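Local coordinates for protein imidazoleglycerol-phosphate dehydratase (Staphylococcus aureus subsp. aureus, PDB 2AE8) that catalyses the manganese-dependent dehydration of imidazoleglycerol phosphate to imidazole acetol phosphate, the sixth step of histidine biosynthesis, at residues Asp89-His92 with Val93-Ile97; Leu160-Glu163 with Phe164-Val168; Asn185-His188 with Glu189-Ile193. One frame throughout, in Å; residues are numbered along the deposited sequence.

Interaction 1 (Asp89-His92 with Val93-Ile97); sequences DDHH and VTEDI. With MG (magnesium ion), chain J; MG (magnesium ion), chain M.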
loop_
_atom_site.group_PDB
_atom_site.type_symbol
_atom_site.label_atom_id
_atom_site.label_comp_id
_atom_site.label_asym_id
_atom_site.label_seq_id
_atom_site.Cartn_x
_atom_site.Cartn_y
_atom_site.Cartn_z
ATOM N N ASP B 89 -1.440 46.441 4.685
ATOM C CA ASP B 89 -1.405 47.488 5.714
ATOM C C ASP B 89 -0.439 47.115 6.826
ATOM O O ASP B 89 0.655 47.707 6.914
ATOM C CB ASP B 89 -2.800 47.744 6.286
ATOM C CG ASP B 89 -2.950 49.152 6.849
ATOM O OD1 ASP B 89 -2.271 50.077 6.336
ATOM O OD2 ASP B 89 -3.749 49.327 7.799
ATOM N N ASP B 90 -0.832 46.138 7.660
ATOM C CA ASP B 90 0.072 45.566 8.671
ATOM C C ASP B 90 1.310 44.990 7.999
ATOM O O ASP B 90 2.365 44.964 8.600
ATOM C CB ASP B 90 -0.586 44.442 9.484
ATOM C CG ASP B 90 -1.554 44.937 10.544
ATOM O OD1 ASP B 90 -1.962 44.105 11.387
ATOM O OD2 ASP B 90 -1.936 46.121 10.540
ATOM N N HIS B 91 1.174 44.527 6.757
ATOM C CA HIS B 91 2.298 43.921 6.033
ATOM C C HIS B 91 3.375 44.967 5.761
ATOM O O HIS B 91 4.545 44.776 6.097
ATOM C CB HIS B 91 1.845 43.289 4.708
ATOM C CG HIS B 91 2.937 42.555 3.981
ATOM N ND1 HIS B 91 2.919 41.188 3.797
ATOM C CD2 HIS B 91 4.087 42.992 3.414
ATOM C CE1 HIS B 91 3.998 40.816 3.135
ATOM N NE2 HIS B 91 4.731 41.892 2.897
ATOM N N HIS B 92 2.976 46.075 5.142
ATOM C CA HIS B 92 3.940 47.125 4.833
ATOM C C HIS B 92 4.580 47.630 6.120
ATOM O O HIS B 92 5.792 47.643 6.239
ATOM C CB HIS B 92 3.279 48.245 4.047
ATOM C CG HIS B 92 2.701 47.791 2.745
ATOM N ND1 HIS B 92 1.510 48.273 2.251
ATOM C CD2 HIS B 92 3.143 46.884 1.840
ATOM C CE1 HIS B 92 1.251 47.698 1.090
ATOM N NE2 HIS B 92 2.224 46.845 0.820
ATOM N N VAL B 93 3.763 47.938 7.110
ATOM C CA VAL B 93 4.261 48.434 8.394
ATOM C C VAL B 93 5.284 47.473 9.032
ATOM O O VAL B 93 6.392 47.874 9.372
ATOM C CB VAL B 93 3.100 48.733 9.364
ATOM C CG1 VAL B 93 3.610 49.040 10.763
ATOM C CG2 VAL B 93 2.264 49.886 8.829
ATOM N N THR B 94 4.915 46.205 9.170
ATOM C CA THR B 94 5.777 45.213 9.811
ATOM C C THR B 94 7.084 45.027 9.056
ATOM O O THR B 94 8.152 45.016 9.659
ATOM C CB THR B 94 5.040 43.853 9.948
ATOM O OG1 THR B 94 3.844 44.061 10.686
ATOM C CG2 THR B 94 5.879 42.835 10.694
ATOM N N GLU B 95 6.989 44.892 7.735
ATOM C CA GLU B 95 8.155 44.743 6.883
ATOM C C GLU B 95 9.076 45.979 6.926
ATOM O O GLU B 95 10.293 45.842 7.022
ATOM C CB GLU B 95 7.742 44.457 5.431
ATOM C CG GLU B 95 8.944 44.353 4.479
ATOM C CD GLU B 95 8.592 43.812 3.101
ATOM O OE1 GLU B 95 7.398 43.534 2.846
ATOM O OE2 GLU B 95 9.516 43.655 2.262
ATOM N N ASP B 96 8.492 47.170 6.827
ATOM C CA ASP B 96 9.301 48.404 6.816
ATOM C C ASP B 96 9.995 48.619 8.156
ATOM O O ASP B 96 11.161 49.001 8.195
ATOM C CB ASP B 96 8.465 49.618 6.409
ATOM C CG ASP B 96 8.031 49.558 4.952
ATOM O OD1 ASP B 96 7.122 50.324 4.561
ATOM O OD2 ASP B 96 8.587 48.730 4.189
ATOM N N ILE B 97 9.299 48.324 9.246
ATOM C CA ILE B 97 9.911 48.331 10.569
ATOM C C ILE B 97 11.059 47.296 10.673
ATOM O O ILE B 97 12.135 47.579 11.218
ATOM C CB ILE B 97 8.836 48.151 11.680
ATOM C CG1 ILE B 97 7.931 49.398 11.726
ATOM C CG2 ILE B 97 9.484 47.869 13.022
ATOM C CD1 ILE B 97 6.828 49.340 12.726
HETATM MG MG MG J . 6.742 41.731 1.708
HETATM MG MG MG M . 2.112 45.271 -1.076
HETATM O O HOH W 1 8.924 41.631 0.915
HETATM O O HOH W 2 5.872 43.069 0.610
HETATM O O HOH W 3 7.581 40.780 3.136
#
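Val-93 reaches back to Asp-89: its N-H bonds to Asp-89 O at 3.1 Å. Its CG2 branch, lying beside the backbone N and opposite the carbonyl carbon, folds back onto that same oxygen. The next residue, Thr-94, grips Asp-90 O twice, one turn back. Thr-94 N reaches Asp-90 O at 2.9 Å and Thr-94 OG1 donates to it at 2.7 Å, from opposite faces of the carbonyl plane, two bonds from one residue holding one oxygen.

Glu-95 bonds through its N to His-91 O, and here helix geometry becomes metal chemistry. Both side chains leave opposite the backbone N (chi1 -175° and 177°) and run side by side, the glutamate fully extended. His-91 NE2 sits 2.3 Å from one magnesium ion and Glu-95 OE1 2.2 Å from the same ion, ring and carboxylate turned 62° apart. This is the His-His-X-X-Glu metal-binding helix start of the dehydratase family. Three waters and His-188 of a neighbouring subunit complete six ligands; one of those waters also donates to Glu-95 OE2.

Asp-96 N closes on His-92 O at 2.8 Å. The ring of His-92 swings to the backbone N side instead, putting NE2 2.5 Å from a second magnesium, shared with His-65, His-187 and Glu-191 of the neighbouring subunit.

Interaction 2 (Leu160-Glu163 with Phe164-Val168); sequences LVEE and FFRAV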
loop_
_atom_site.group_PDB
_atom_site.type_symbol
_atom_site.label_atom_id
_atom_site.label_comp_id
_atom_site.label_asym_id
_atom_site.label_seq_id
_atom_site.Cartn_x
_atom_site.Cartn_y
_atom_site.Cartn_z
ATOM N N LEU B 160 3.039 37.266 9.007
ATOM C CA LEU B 160 3.894 38.456 9.103
ATOM C C LEU B 160 5.124 38.195 9.947
ATOM O O LEU B 160 6.108 38.903 9.819
ATOM C CB LEU B 160 3.125 39.615 9.729
ATOM C CG LEU B 160 2.027 40.173 8.825
ATOM C CD1 LEU B 160 1.226 41.229 9.582
ATOM C CD2 LEU B 160 2.624 40.701 7.529
ATOM N N VAL B 161 5.053 37.202 10.831
ATOM C CA VAL B 161 6.179 36.895 11.713
ATOM C C VAL B 161 7.444 36.554 10.894
ATOM O O VAL B 161 8.542 37.116 11.122
ATOM C CB VAL B 161 5.827 35.737 12.673
ATOM C CG1 VAL B 161 7.035 35.301 13.463
ATOM C CG2 VAL B 161 4.703 36.134 13.604
ATOM N N GLU B 162 7.299 35.656 9.925
ATOM C CA GLU B 162 8.451 35.316 9.072
ATOM C C GLU B 162 8.893 36.529 8.231
ATOM O O GLU B 162 10.087 36.755 8.035
ATOM C CB GLU B 162 8.114 34.142 8.154
ATOM C CG GLU B 162 9.291 33.642 7.323
ATOM C CD GLU B 162 8.912 32.424 6.476
ATOM O OE1 GLU B 162 7.719 32.043 6.488
ATOM O OE2 GLU B 162 9.808 31.870 5.796
ATOM N N GLU B 163 7.938 37.303 7.722
ATOM C CA GLU B 163 8.297 38.522 6.976
ATOM C C GLU B 163 9.132 39.505 7.808
ATOM O O GLU B 163 10.053 40.128 7.283
ATOM C CB GLU B 163 7.054 39.216 6.432
ATOM C CG GLU B 163 6.221 38.289 5.540
ATOM C CD GLU B 163 7.072 37.581 4.474
ATOM O OE1 GLU B 163 7.206 36.325 4.523
ATOM O OE2 GLU B 163 7.630 38.285 3.611
ATOM N N PHE B 164 8.813 39.619 9.097
ATOM C CA PHE B 164 9.534 40.525 10.001
ATOM C C PHE B 164 10.961 40.038 10.203
ATOM O O PHE B 164 11.916 40.808 10.053
ATOM C CB PHE B 164 8.840 40.636 11.359
ATOM C CG PHE B 164 9.601 41.487 12.345
ATOM C CD1 PHE B 164 9.561 42.886 12.248
ATOM C CD2 PHE B 164 10.380 40.903 13.332
ATOM C CE1 PHE B 164 10.274 43.689 13.138
ATOM C CE2 PHE B 164 11.111 41.698 14.230
ATOM C CZ PHE B 164 11.060 43.098 14.126
ATOM N N PHE B 165 11.110 38.751 10.519
ATOM C CA PHE B 165 12.423 38.180 10.745
ATOM C C PHE B 165 13.331 38.149 9.524
ATOM O O PHE B 165 14.541 38.370 9.654
ATOM C CB PHE B 165 12.333 36.827 11.475
ATOM C CG PHE B 165 11.999 36.982 12.929
ATOM C CD1 PHE B 165 12.911 37.575 13.799
ATOM C CD2 PHE B 165 10.752 36.618 13.417
ATOM C CE1 PHE B 165 12.592 37.764 15.146
ATOM C CE2 PHE B 165 10.431 36.798 14.771
ATOM C CZ PHE B 165 11.357 37.372 15.634
ATOM N N ARG B 166 12.743 37.905 8.358
ATOM C CA ARG B 166 13.445 38.002 7.083
ATOM C C ARG B 166 13.991 39.415 6.849
ATOM O O ARG B 166 15.139 39.575 6.450
ATOM C CB ARG B 166 12.536 37.559 5.924
ATOM C CG ARG B 166 13.184 37.639 4.539
ATOM C CD ARG B 166 13.038 36.344 3.723
ATOM N NE ARG B 166 11.670 36.082 3.277
ATOM C CZ ARG B 166 10.977 34.976 3.551
ATOM N NH1 ARG B 166 9.745 34.845 3.081
ATOM N NH2 ARG B 166 11.508 33.997 4.278
ATOM N N ALA B 167 13.166 40.425 7.111
ATOM C CA ALA B 167 13.557 41.834 6.926
ATOM C C ALA B 167 14.705 42.220 7.880
ATOM O O ALA B 167 15.692 42.811 7.456
ATOM C CB ALA B 167 12.349 42.767 7.119
ATOM N N VAL B 168 14.586 41.839 9.149
ATOM C CA VAL B 168 15.614 42.138 10.152
ATOM C C VAL B 168 16.942 41.423 9.866
ATOM O O VAL B 168 18.005 42.030 9.837
ATOM C CB VAL B 168 15.142 41.771 11.572
ATOM C CG1 VAL B 168 16.298 41.856 12.576
ATOM C CG2 VAL B 168 13.958 42.650 12.006
HETATM O O HOH W 4 9.941 37.825 2.774
#
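Val-161 and Phe-165, one helical turn apart, open the tightly packed side. They run alongside each other, and Val-161 CG1 meets the ring of Phe-165 at its edge, in the ring plane, 3.9 Å from CE2. Phe-164 CD2 sits over the centre of one face of that ring, 4.0 Å above it, while the Phe-164 ring has Val-168 CG2 against one of its own faces. Phe-194 and Phe-197 of helix 186-205 extend this aromatic cluster, Phe-197 edge-to-face. The backbone beneath is regular helix, with Phe-165 N bonded to Val-161 O at 3.1 Å and Arg-166 N to Glu-162 O at 2.9 Å.

The polar side is looser: Glu-162 and Arg-166 are partly exposed, though Glu-163 is buried. Arg-166 has two conformers in the model, and its whole network holds for the one described alone and is to that extent doubtful. In it, NH2 gives a hydrogen-bonded salt bridge to Glu-162 OE2 at 3.1 Å, bent to 153° and arriving from above the carboxylate plane. Glu-163 brings OE1 to 3.3 Å from Arg-166 NH1 by bending at chi2 (-49°), whereas Glu-162 stays extended; this oxygen lies well out of the guanidinium plane, so charge alone draws the pair together.

The side chain of Glu-163 also packs on His-188 of a neighbouring subunit. Glu-163 is a manganese ligand in another structure of this protein but does not coordinate the magnesium here; the polar edge of helix 159-171 thus borders the dinuclear site formed between subunits.

Interaction 3 (Asn185-His188 with Glu189-Ile193); sequences NTHH and EIEAI. With MG (magnesium ion), chain L; MG (magnesium ion), chain T.
His-187 and Glu-191 carry the metal-binding part. Their side chains, leaving the helix one turn apart, converge on one magnesium: His-187 NE2 is 2.4 Å from it and Glu-191 OE1 2.1 Å. The carboxylate oxygen lies in the plane of the His-187 ring, at its edge, with the two flat groups turned 53° apart. Both CG atoms stand opposite the backbone N, and Glu-191 continues extended, which lets its OE1 reach the ion. His-92 of a neighbouring subunit supplies the third ligand; His-65 of the same chain, beside Glu-191, belongs to the same site and is a manganese ligand in another structure of the protein. His-188 turns its CG beside the backbone N instead (chi1 -70°), which sends NE2 to a different magnesium, held at 2.2 Å together with three waters and with His-91 and Glu-95 of the neighbouring subunit. Glu-127 OE2 hydrogen-bonds His-188 ND1 from the second shell, which with the metal bond should hold the ring's rotation.

The sequence His-His-X-X-Glu at the head of helix 186-205 is thus the metal-binding signature, used here for ligands to two different ions.

The hydrogen bonds begin with a cap. Asn-185 is the N-cap, and its OD1 accepts His-188 N at 3.0 Å, in the carbonyl plane and on a lone pair; the same oxygen lies 3.5 Å above one face of the His-188 ring. Backbone bonds follow in helical order, Glu-189 N to Asn-185 O and Ile-190 N to Thr-186 O, the latter at 176°. Glu-189 OE2 accepts from Ser-149 OG and Gly-184 N.

Apolar packing is slight: Thr-186 CG2 touches Ile-190 CD1 at 3.9 Å, and Ile-190 goes on to Phe-62 and Met-66 of helix 61-74.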
loop_
_atom_site.group_PDB
_atom_site.type_symbol
_atom_site.label_atom_id
_atom_site.label_comp_id
_atom_site.label_asym_id
_atom_site.label_seq_id
_atom_site.Cartn_x
_atom_site.Cartn_y
_atom_site.Cartn_z
ATOM N N ASN B 185 0.035 26.556 20.918
ATOM C CA ASN B 185 -0.647 27.864 21.015
ATOM C C ASN B 185 0.154 28.893 20.221
ATOM O O ASN B 185 1.358 29.025 20.428
ATOM C CB ASN B 185 -0.828 28.304 22.484
ATOM C CG ASN B 185 -1.513 29.659 22.610
ATOM O OD1 ASN B 185 -0.868 30.703 22.505
ATOM N ND2 ASN B 185 -2.821 29.649 22.834
ATOM N N THR B 186 -0.510 29.579 19.292
ATOM C CA THR B 186 0.147 30.454 18.334
ATOM C C THR B 186 0.771 31.679 19.013
ATOM O O THR B 186 1.845 32.110 18.625
ATOM C CB THR B 186 -0.833 30.908 17.239
ATOM O OG1 THR B 186 -1.508 29.758 16.716
ATOM C CG2 THR B 186 -0.104 31.604 16.096
ATOM N N HIS B 187 0.087 32.239 20.014
ATOM C CA HIS B 187 0.637 33.369 20.766
ATOM C C HIS B 187 1.958 32.941 21.430
ATOM O O HIS B 187 2.964 33.641 21.331
ATOM C CB HIS B 187 -0.382 33.874 21.807
ATOM C CG HIS B 187 0.028 35.142 22.485
ATOM N ND1 HIS B 187 -0.634 36.339 22.289
ATOM C CD2 HIS B 187 1.048 35.409 23.337
ATOM C CE1 HIS B 187 -0.047 37.286 23.004
ATOM N NE2 HIS B 187 0.971 36.747 23.652
ATOM N N HIS B 188 1.952 31.766 22.058
ATOM C CA HIS B 188 3.129 31.203 22.693
ATOM C C HIS B 188 4.239 30.940 21.683
ATOM O O HIS B 188 5.425 31.140 21.976
ATOM C CB HIS B 188 2.782 29.879 23.384
ATOM C CG HIS B 188 1.929 30.039 24.600
ATOM N ND1 HIS B 188 1.420 28.966 25.289
ATOM C CD2 HIS B 188 1.482 31.149 25.243
ATOM C CE1 HIS B 188 0.708 29.403 26.316
ATOM N NE2 HIS B 188 0.730 30.724 26.309
ATOM N N GLU B 189 3.848 30.465 20.497
ATOM C CA GLU B 189 4.805 30.116 19.459
ATOM C C GLU B 189 5.577 31.356 19.018
ATOM O O GLU B 189 6.796 31.356 18.958
ATOM C CB GLU B 189 4.067 29.505 18.258
ATOM C CG GLU B 189 3.655 28.031 18.431
ATOM C CD GLU B 189 2.606 27.580 17.405
ATOM O OE1 GLU B 189 2.230 28.363 16.496
ATOM O OE2 GLU B 189 2.111 26.450 17.552
ATOM N N ILE B 190 4.847 32.400 18.665
ATOM C CA ILE B 190 5.456 33.644 18.249
ATOM C C ILE B 190 6.275 34.278 19.383
ATOM O O ILE B 190 7.387 34.758 19.167
ATOM C CB ILE B 190 4.372 34.613 17.757
ATOM C CG1 ILE B 190 3.655 33.989 16.542
ATOM C CG2 ILE B 190 5.003 35.952 17.378
ATOM C CD1 ILE B 190 2.326 34.660 16.185
ATOM N N GLU B 191 5.717 34.279 20.585
ATOM C CA GLU B 191 6.412 34.857 21.734
ATOM C C GLU B 191 7.723 34.143 22.042
ATOM O O GLU B 191 8.747 34.795 22.243
ATOM C CB GLU B 191 5.496 34.917 22.959
ATOM C CG GLU B 191 6.160 35.507 24.181
ATOM C CD GLU B 191 5.171 36.121 25.160
ATOM O OE1 GLU B 191 3.947 36.113 24.899
ATOM O OE2 GLU B 191 5.627 36.616 26.204
ATOM N N ALA B 192 7.711 32.810 22.090
ATOM C CA ALA B 192 8.956 32.049 22.280
ATOM C C ALA B 192 10.005 32.401 21.220
ATOM O O ALA B 192 11.191 32.561 21.531
ATOM C CB ALA B 192 8.680 30.521 22.290
ATOM N N ILE B 193 9.573 32.526 19.964
ATOM C CA ILE B 193 10.489 32.890 18.868
ATOM C C ILE B 193 11.089 34.310 19.060
ATOM O O ILE B 193 12.297 34.505 18.919
ATOM C CB ILE B 193 9.795 32.800 17.494
ATOM C CG1 ILE B 193 9.489 31.326 17.124
ATOM C CG2 ILE B 193 10.644 33.488 16.388
ATOM C CD1 ILE B 193 8.535 31.207 15.944
HETATM MG MG MG L . 2.477 37.575 25.301
HETATM MG MG MG T . -0.047 32.058 27.845
HETATM O O HOH W 5 1.414 34.020 27.342
HETATM O O HOH W 6 -1.567 30.532 28.407
HETATM O O HOH W 7 0.841 30.993 29.451
#

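Along the chain the three come in series, on helices 90-111, 159-171 and 186-205. Interaction 2 lies between the other two in space: its centre is about 10 Å from that of interaction 1 and about 15 Å from that of interaction 3. Leu-160 packs on His-91 and Phe-164 on Thr-94, while Phe-165 meets Ile-193 and Val-161 meets Ile-190. Interactions 1 and 3, with centres about 20 Å apart, do not touch within the chain, yet they carry the same His-His-X-X-Glu pattern, consistent with the duplicated half-domain. Their metal ligands come together between subunits, so each metal site is completed where subunits meet in the 24-chain assembly.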